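Local coordinates for protein monooxygenase (Agrobacterium tumefaciens, PDB 2I7G) that probably catalyses flavin-dependent oxygenation as a luciferase-like monooxygenase with a TIM-barrel fold, on a substrate that is not identified here, at residues Ala131-Phe136 and Tyr150-Phe154; Ala208-Gly214 and Ala239-Gln245; Tyr226-Ala230 and Lys320-Phe325. All coordinates share one frame; numbering follows the deposited sequence. Where two conformers were deposited one is given.

Interaction 1. Residues Ala131-Phe136 and Tyr150-Phe154; sequences AGRGSF and YDVLF
Gly132 and Phe136 face the first turns of helix 150-166, with CA atoms 8.3 Å from those of Phe154 and Tyr150 respectively. The segment 131-136 leaves barrel strand 127-131 at its C-terminal end, where TIM barrels carry their active-site loops, and reverses in a type II' beta turn from Arg133 to Phe136, closed by Phe136 N to Arg133 O. Tyr150 fills the gap between loop and helix. With CG anti to the backbone N (chi1 180°), its ring reaches across to the loop, and the Arg133 guanidinium lies over one face in a cation-pi contact, CZ 4.0 Å from the ring centroid. The guanidinium and ring planes are inclined by 34°, with CZ shifted toward the ring's rim. The Tyr150 edge is directed at the face of Phe136, an edge-to-face pair with centroids 5.0 Å apart. Deeper in, Ala131 CB packs on Phe154 CE1. Beyond the ring, Arg133 and Asp151 stay short of a salt bridge; two waters join them instead, one accepting from NH1, the other from NH2, and both donating to Asp151 OD1. At the phenol end a third water donates to Gly132 O at 2.8 Å and lies 2.9 Å from Tyr150 OH.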
# COMPACT_ATOMS: atom_id res chain seq x y z
N ALA B 131 -10.53 9.41 -8.45
CA ALA B 131 -11.60 9.03 -7.54
C ALA B 131 -12.91 8.88 -8.32
O ALA B 131 -13.24 9.72 -9.18
CB ALA B 131 -11.76 10.07 -6.48
N GLY B 132 -13.65 7.83 -8.02
CA GLY B 132 -14.94 7.67 -8.66
C GLY B 132 -15.82 6.63 -8.00
O GLY B 132 -15.46 6.01 -7.00
N ARG B 133 -16.99 6.46 -8.61
CA ARG B 133 -18.01 5.54 -8.10
C ARG B 133 -17.58 4.07 -8.21
O ARG B 133 -17.83 3.28 -7.30
CB ARG B 133 -19.32 5.84 -8.86
CG ARG B 133 -20.48 4.97 -8.51
CD ARG B 133 -21.70 5.44 -9.35
NE ARG B 133 -22.81 5.58 -8.42
CZ ARG B 133 -23.31 6.73 -8.00
NH1 ARG B 133 -24.27 6.70 -7.11
NH2 ARG B 133 -22.87 7.90 -8.48
N GLY B 134 -16.88 3.73 -9.30
CA GLY B 134 -16.49 2.34 -9.60
C GLY B 134 -17.65 1.40 -9.26
O GLY B 134 -18.81 1.68 -9.60
N SER B 135 -17.37 0.31 -8.58
CA SER B 135 -18.45 -0.63 -8.27
C SER B 135 -18.97 -0.51 -6.83
O SER B 135 -19.40 -1.50 -6.23
CB SER B 135 -18.04 -2.06 -8.61
OG SER B 135 -17.87 -2.16 -10.01
N PHE B 136 -18.93 0.71 -6.30
CA PHE B 136 -19.48 1.01 -4.98
C PHE B 136 -20.68 0.11 -4.64
O PHE B 136 -20.75 -0.46 -3.54
CB PHE B 136 -19.92 2.48 -4.91
CG PHE B 136 -21.38 2.70 -5.24
CD1 PHE B 136 -22.32 2.85 -4.23
CD2 PHE B 136 -21.83 2.74 -6.56
CE1 PHE B 136 -23.67 3.04 -4.52
CE2 PHE B 136 -23.17 2.94 -6.87
CZ PHE B 136 -24.10 3.08 -5.85
N TYR B 150 -24.21 7.57 -0.89
CA TYR B 150 -23.10 7.75 -1.84
C TYR B 150 -22.72 9.24 -2.06
O TYR B 150 -21.56 9.64 -1.93
CB TYR B 150 -23.37 7.03 -3.19
CG TYR B 150 -22.19 7.26 -4.09
CD1 TYR B 150 -21.08 6.44 -4.01
CD2 TYR B 150 -22.12 8.39 -4.91
CE1 TYR B 150 -19.95 6.66 -4.76
CE2 TYR B 150 -20.97 8.65 -5.66
CZ TYR B 150 -19.89 7.76 -5.58
OH TYR B 150 -18.73 7.96 -6.27
N ASP B 151 -23.71 10.07 -2.40
CA ASP B 151 -23.44 11.45 -2.82
C ASP B 151 -22.76 12.26 -1.71
O ASP B 151 -21.79 12.98 -1.96
CB ASP B 151 -24.73 12.15 -3.26
CG ASP B 151 -25.23 11.69 -4.63
OD1 ASP B 151 -24.58 10.90 -5.32
OD2 ASP B 151 -26.33 12.15 -5.02
N VAL B 152 -23.28 12.17 -0.48
CA VAL B 152 -22.70 12.92 0.66
C VAL B 152 -21.34 12.31 1.02
O VAL B 152 -20.41 13.05 1.33
CB VAL B 152 -23.64 12.99 1.89
CG1 VAL B 152 -22.97 13.77 3.01
CG2 VAL B 152 -24.93 13.69 1.50
N LEU B 153 -21.23 10.99 0.97
CA LEU B 153 -19.92 10.34 1.25
C LEU B 153 -18.87 10.83 0.26
O LEU B 153 -17.74 11.15 0.65
CB LEU B 153 -20.00 8.82 1.18
CG LEU B 153 -20.72 8.12 2.34
CD1 LEU B 153 -21.09 6.73 1.88
CD2 LEU B 153 -19.82 8.08 3.58
N PHE B 154 -19.23 10.89 -1.01
CA PHE B 154 -18.27 11.29 -2.02
C PHE B 154 -17.93 12.75 -1.88
O PHE B 154 -16.76 13.10 -1.89
CB PHE B 154 -18.77 11.00 -3.43
CG PHE B 154 -17.72 11.17 -4.48
CD1 PHE B 154 -16.66 10.24 -4.62
CD2 PHE B 154 -17.75 12.27 -5.32
CE1 PHE B 154 -15.68 10.40 -5.63
CE2 PHE B 154 -16.77 12.44 -6.34
CZ PHE B 154 -15.75 11.52 -6.49
O HOH W 1 -16.63 6.76 -4.62
O HOH W 2 -25.64 8.67 -6.46
O HOH W 3 -23.34 10.89 -7.51

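Interaction 2. Residues Ala208-Gly214 and Ala239-Gln245; sequences ARAGAMG and AARRAGQ
Two helix C-termini meet here, those of helices 204-212 and 230-242, each finished by a glycine in a Schellman motif, and the helices approach closely because alanine and glycine line the interface. Gly211 and Ala240 have CA atoms only 4.5 Å apart. With no side chain on Gly211, its carbonyl oxygen sits against the other helix: Ala240 CA lies 3.4 Å from Gly211 O, a CA-H...O contact with an angle of 128° at the hydrogen, and the CB of Ala240 touches the same oxygen. The residue before it, Ala239, presses its methyl into the first helix one turn before Gly211, its CB 3.3 Å from Ala208 O and also beside Ala208 CB.

In the barrel these are successive outer helices, following strands 196-200 and 217-220, so the contact joins neighbouring beta-alpha units at the ends of their helices. The terminating glycines, Gly214 and Gly244, both have positive phi. Gly214 N bonds back to Gly211 O, which therefore serves its own helix end while touching Ala240; in the second helix Gly244 N reaches Arg241 O and Gln245 N reaches Ala240 O.

Just before the terminating glycines, Ala243 CB rests 3.5 Å from Ala212 O, with the Ala212 methyl alongside. Gln245, just after Gly244, folds back over the first helix end: CG is anti to its own carbonyl carbon (chi1 -68°), the chain bends at chi2, and its aliphatic part lies against the Gly211 and Ala212 carbonyls, with CG 3.6 Å from Gly211 O.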
# COMPACT_ATOMS: atom_id res chain seq x y z
N ALA B 208 -20.65 18.07 -14.21
CA ALA B 208 -20.79 19.48 -13.84
C ALA B 208 -20.13 19.79 -12.51
O ALA B 208 -19.44 20.78 -12.36
CB ALA B 208 -22.28 19.90 -13.81
N ARG B 209 -20.31 18.90 -11.54
CA ARG B 209 -19.71 19.14 -10.24
C ARG B 209 -18.17 19.22 -10.36
O ARG B 209 -17.56 20.15 -9.81
CB ARG B 209 -20.15 18.05 -9.25
CG ARG B 209 -19.78 18.34 -7.79
CD ARG B 209 -20.11 19.76 -7.34
NE ARG B 209 -19.43 20.09 -6.08
CZ ARG B 209 -19.31 21.31 -5.58
NH1 ARG B 209 -18.66 21.49 -4.42
NH2 ARG B 209 -19.80 22.37 -6.23
N ALA B 210 -17.56 18.28 -11.08
CA ALA B 210 -16.11 18.29 -11.31
C ALA B 210 -15.65 19.63 -11.94
O ALA B 210 -14.63 20.20 -11.55
CB ALA B 210 -15.75 17.14 -12.23
N GLY B 211 -16.38 20.11 -12.94
CA GLY B 211 -16.06 21.39 -13.61
C GLY B 211 -16.16 22.58 -12.67
O GLY B 211 -15.28 23.43 -12.64
N ALA B 212 -17.26 22.65 -11.92
CA ALA B 212 -17.50 23.71 -10.92
C ALA B 212 -16.40 23.76 -9.85
O ALA B 212 -16.09 24.82 -9.30
CB ALA B 212 -18.86 23.53 -10.29
N MSE B 213 -15.81 22.60 -9.54
CA MSE B 213 -14.72 22.47 -8.59
C MSE B 213 -13.34 22.58 -9.24
O MSE B 213 -12.32 22.54 -8.54
CB MSE B 213 -14.82 21.12 -7.89
CG MSE B 213 -16.01 21.01 -6.95
SE MSE B 213 -16.08 19.24 -6.14
CE MSE B 213 -15.85 18.11 -7.68
N GLY B 214 -13.32 22.69 -10.56
CA GLY B 214 -12.10 22.92 -11.30
C GLY B 214 -11.14 21.74 -11.24
O GLY B 214 -9.94 21.94 -11.27
N ALA B 239 -19.84 24.47 -16.72
CA ALA B 239 -19.86 24.52 -15.27
C ALA B 239 -18.63 25.24 -14.75
O ALA B 239 -18.72 26.05 -13.81
CB ALA B 239 -19.96 23.14 -14.68
N ALA B 240 -17.49 24.99 -15.37
CA ALA B 240 -16.25 25.66 -14.98
C ALA B 240 -16.34 27.16 -15.29
O ALA B 240 -16.02 27.98 -14.44
CB ALA B 240 -15.05 25.03 -15.67
N ARG B 241 -16.79 27.50 -16.49
CA ARG B 241 -16.94 28.92 -16.88
C ARG B 241 -17.83 29.67 -15.87
O ARG B 241 -17.43 30.75 -15.37
CB ARG B 241 -17.49 29.06 -18.30
CG ARG B 241 -17.56 30.51 -18.81
CD ARG B 241 -18.29 30.61 -20.16
NE ARG B 241 -19.72 30.38 -20.00
CZ ARG B 241 -20.59 31.31 -19.63
NH1 ARG B 241 -20.19 32.56 -19.39
NH2 ARG B 241 -21.88 31.00 -19.50
N ARG B 242 -19.00 29.11 -15.55
CA ARG B 242 -19.94 29.79 -14.63
C ARG B 242 -19.53 29.76 -13.15
O ARG B 242 -20.08 30.50 -12.34
CB ARG B 242 -21.37 29.28 -14.81
CG ARG B 242 -22.08 29.90 -16.01
CD ARG B 242 -23.48 30.37 -15.63
NE ARG B 242 -24.11 31.20 -16.67
CZ ARG B 242 -24.65 30.73 -17.79
NH1 ARG B 242 -24.63 29.42 -18.04
NH2 ARG B 242 -25.20 31.55 -18.67
N ALA B 243 -18.58 28.90 -12.80
CA ALA B 243 -17.94 28.91 -11.47
C ALA B 243 -16.67 29.77 -11.46
O ALA B 243 -16.01 29.93 -10.43
CB ALA B 243 -17.64 27.49 -10.99
N GLY B 244 -16.32 30.30 -12.63
CA GLY B 244 -15.10 31.06 -12.81
C GLY B 244 -13.82 30.33 -12.49
O GLY B 244 -12.90 30.92 -11.92
N GLN B 245 -13.73 29.04 -12.83
CA GLN B 245 -12.50 28.28 -12.65
C GLN B 245 -11.47 28.55 -13.76
O GLN B 245 -11.85 28.70 -14.92
CB GLN B 245 -12.82 26.78 -12.62
CG GLN B 245 -13.61 26.34 -11.40
CD GLN B 245 -12.76 26.25 -10.15
OE1 GLN B 245 -13.24 25.93 -9.05
NE2 GLN B 245 -11.47 26.49 -10.30

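Interaction 3. Residues Tyr226-Ala230 and Lys320-Phe325; sequences YRRFA and KAHGVF
Tyr226 and Phe325 meet with their rings turned 43° against each other, neither stacked nor edge-to-face, and their centroids 5.9 Å apart; the closest side-chain atoms are Tyr226 CD2 and Phe325 CE2, at 3.7 Å. Tyr226 CG lies between the backbone N and the carbonyl carbon (chi1 69°), which carries the ring across to helix 311-325, against Lys320 and Ala321. There Ala321 CB covers one face, 3.9 Å from Tyr226 CE2, while Val324 CG2 comes in at the ring edge, close to its plane. The phenol oxygen ends beside the helix, with Tyr226 OH 3.6 Å from both Ala321 N and Lys320 CB.

Phe325 reaches the other way, against the backbone of 226-230, which has helical torsions at 226-229. Its CZ approaches Tyr226 O at 3.4 Å, and CE1 lies 3.6 Å from Ala230 N and also touches the CB of Phe229. The backbone carbon of Phe229 lies near the plane of the Phe325 ring, at its edge. Val324 splits its two methyls between partners: CG2 serves Tyr226, whereas CG1 packs on Ala230 CB at 3.7 Å.

The contact is apolar packing on the outside of the TIM barrel. It joins the loop after strand 217-220, at the start of helix 230-242, to the C-terminal end of helix 311-325; Phe233 of the former helix meets the Phe325 ring, and both Ala321 and Phe325 touch Ile254 of strand 252-260.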
# COMPACT_ATOMS: atom_id res chain seq x y z
N TYR B 226 -18.84 6.91 -29.80
CA TYR B 226 -18.13 7.76 -28.86
C TYR B 226 -18.56 9.23 -28.97
O TYR B 226 -18.60 9.92 -27.96
CB TYR B 226 -16.60 7.59 -28.93
CG TYR B 226 -15.93 8.10 -30.19
CD1 TYR B 226 -15.44 7.22 -31.15
CD2 TYR B 226 -15.66 9.45 -30.35
CE1 TYR B 226 -14.77 7.68 -32.31
CE2 TYR B 226 -14.99 9.93 -31.50
CZ TYR B 226 -14.55 9.05 -32.46
OH TYR B 226 -13.91 9.54 -33.56
N ARG B 227 -18.91 9.65 -30.19
CA ARG B 227 -19.34 11.03 -30.48
C ARG B 227 -20.43 11.52 -29.55
O ARG B 227 -20.48 12.71 -29.21
CB ARG B 227 -19.90 11.13 -31.91
CG ARG B 227 -18.86 11.24 -32.96
CD ARG B 227 -19.51 11.56 -34.29
NE ARG B 227 -20.19 10.42 -34.92
CZ ARG B 227 -20.66 10.44 -36.17
NH1 ARG B 227 -20.52 11.54 -36.90
NH2 ARG B 227 -21.26 9.38 -36.68
N ARG B 228 -21.31 10.61 -29.15
CA ARG B 228 -22.49 10.98 -28.36
C ARG B 228 -22.12 11.55 -26.99
O ARG B 228 -22.92 12.26 -26.36
CB ARG B 228 -23.46 9.81 -28.23
CG ARG B 228 -23.11 8.82 -27.23
CD ARG B 228 -24.20 7.77 -27.15
NE ARG B 228 -23.82 6.72 -26.20
CZ ARG B 228 -24.19 6.70 -24.92
NH1 ARG B 228 -24.94 7.70 -24.43
NH2 ARG B 228 -23.80 5.70 -24.13
N PHE B 229 -20.92 11.23 -26.52
CA PHE B 229 -20.41 11.72 -25.22
C PHE B 229 -19.85 13.15 -25.24
O PHE B 229 -19.69 13.78 -24.18
CB PHE B 229 -19.32 10.74 -24.71
CG PHE B 229 -19.87 9.40 -24.30
CD1 PHE B 229 -20.33 9.19 -23.01
CD2 PHE B 229 -19.92 8.35 -25.21
CE1 PHE B 229 -20.84 7.96 -22.61
CE2 PHE B 229 -20.44 7.10 -24.83
CZ PHE B 229 -20.90 6.91 -23.51
N ALA B 230 -19.54 13.65 -26.43
CA ALA B 230 -18.89 14.97 -26.53
C ALA B 230 -19.57 16.11 -25.75
O ALA B 230 -18.86 16.92 -25.14
CB ALA B 230 -18.70 15.38 -27.99
N LYS B 320 -8.87 11.04 -34.32
CA LYS B 320 -10.22 11.49 -34.62
C LYS B 320 -10.99 11.84 -33.35
O LYS B 320 -11.69 12.86 -33.29
CB LYS B 320 -10.95 10.42 -35.44
CG LYS B 320 -10.55 10.41 -36.90
CD LYS B 320 -11.09 11.66 -37.62
CE LYS B 320 -10.72 11.65 -39.10
NZ LYS B 320 -11.49 10.59 -39.84
N ALA B 321 -10.85 11.00 -32.33
CA ALA B 321 -11.52 11.22 -31.05
C ALA B 321 -11.02 12.54 -30.41
O ALA B 321 -11.79 13.30 -29.82
CB ALA B 321 -11.32 9.99 -30.12
N HIS B 322 -9.73 12.83 -30.57
CA HIS B 322 -9.25 14.13 -30.11
C HIS B 322 -9.94 15.30 -30.83
O HIS B 322 -10.22 16.34 -30.20
CB HIS B 322 -7.73 14.23 -30.20
CG HIS B 322 -7.20 15.58 -29.87
ND1 HIS B 322 -6.91 15.98 -28.58
CD2 HIS B 322 -6.96 16.65 -30.66
CE1 HIS B 322 -6.50 17.24 -28.60
NE2 HIS B 322 -6.52 17.67 -29.85
N GLY B 323 -10.21 15.17 -32.13
CA GLY B 323 -10.87 16.27 -32.85
C GLY B 323 -12.25 16.52 -32.24
O GLY B 323 -12.74 17.64 -32.23
N VAL B 324 -12.85 15.46 -31.71
CA VAL B 324 -14.18 15.52 -31.14
C VAL B 324 -14.17 16.06 -29.68
O VAL B 324 -14.95 16.97 -29.34
CB VAL B 324 -14.88 14.16 -31.23
CG1 VAL B 324 -16.20 14.15 -30.41
CG2 VAL B 324 -15.12 13.77 -32.69
N PHE B 325 -13.26 15.53 -28.87
CA PHE B 325 -13.24 15.76 -27.42
C PHE B 325 -12.26 16.83 -26.94
O PHE B 325 -12.41 17.35 -25.81
CB PHE B 325 -12.84 14.47 -26.68
CG PHE B 325 -13.87 13.39 -26.75
CD1 PHE B 325 -15.15 13.60 -26.23
CD2 PHE B 325 -13.55 12.15 -27.27
CE1 PHE B 325 -16.12 12.57 -26.26
CE2 PHE B 325 -14.49 11.12 -27.31
CZ PHE B 325 -15.78 11.33 -26.81

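Overall arrangement
All three contacts belong to one TIM barrel. Interactions 2 and 3 alternate along the chain and are linked by helix 230-242: interaction 3 packs the loop leading into it against helix 311-325, and interaction 2 packs its end against helix 204-212. Their centres are 21 Å apart. Interaction 1 precedes both in sequence, with its centre 19 Å from that of interaction 2 and 26 Å from that of interaction 3; none of the three touches another, the nearest atoms of interactions 1 and 2 being about 6 Å apart. The 131-136 loop follows the C-terminal end of strand 127-131, the barrel side where this family probably places its flavin and substrate. A sulfate ion, probably from the crystallisation liquor, lies about 3 Å from the Arg133 side chain.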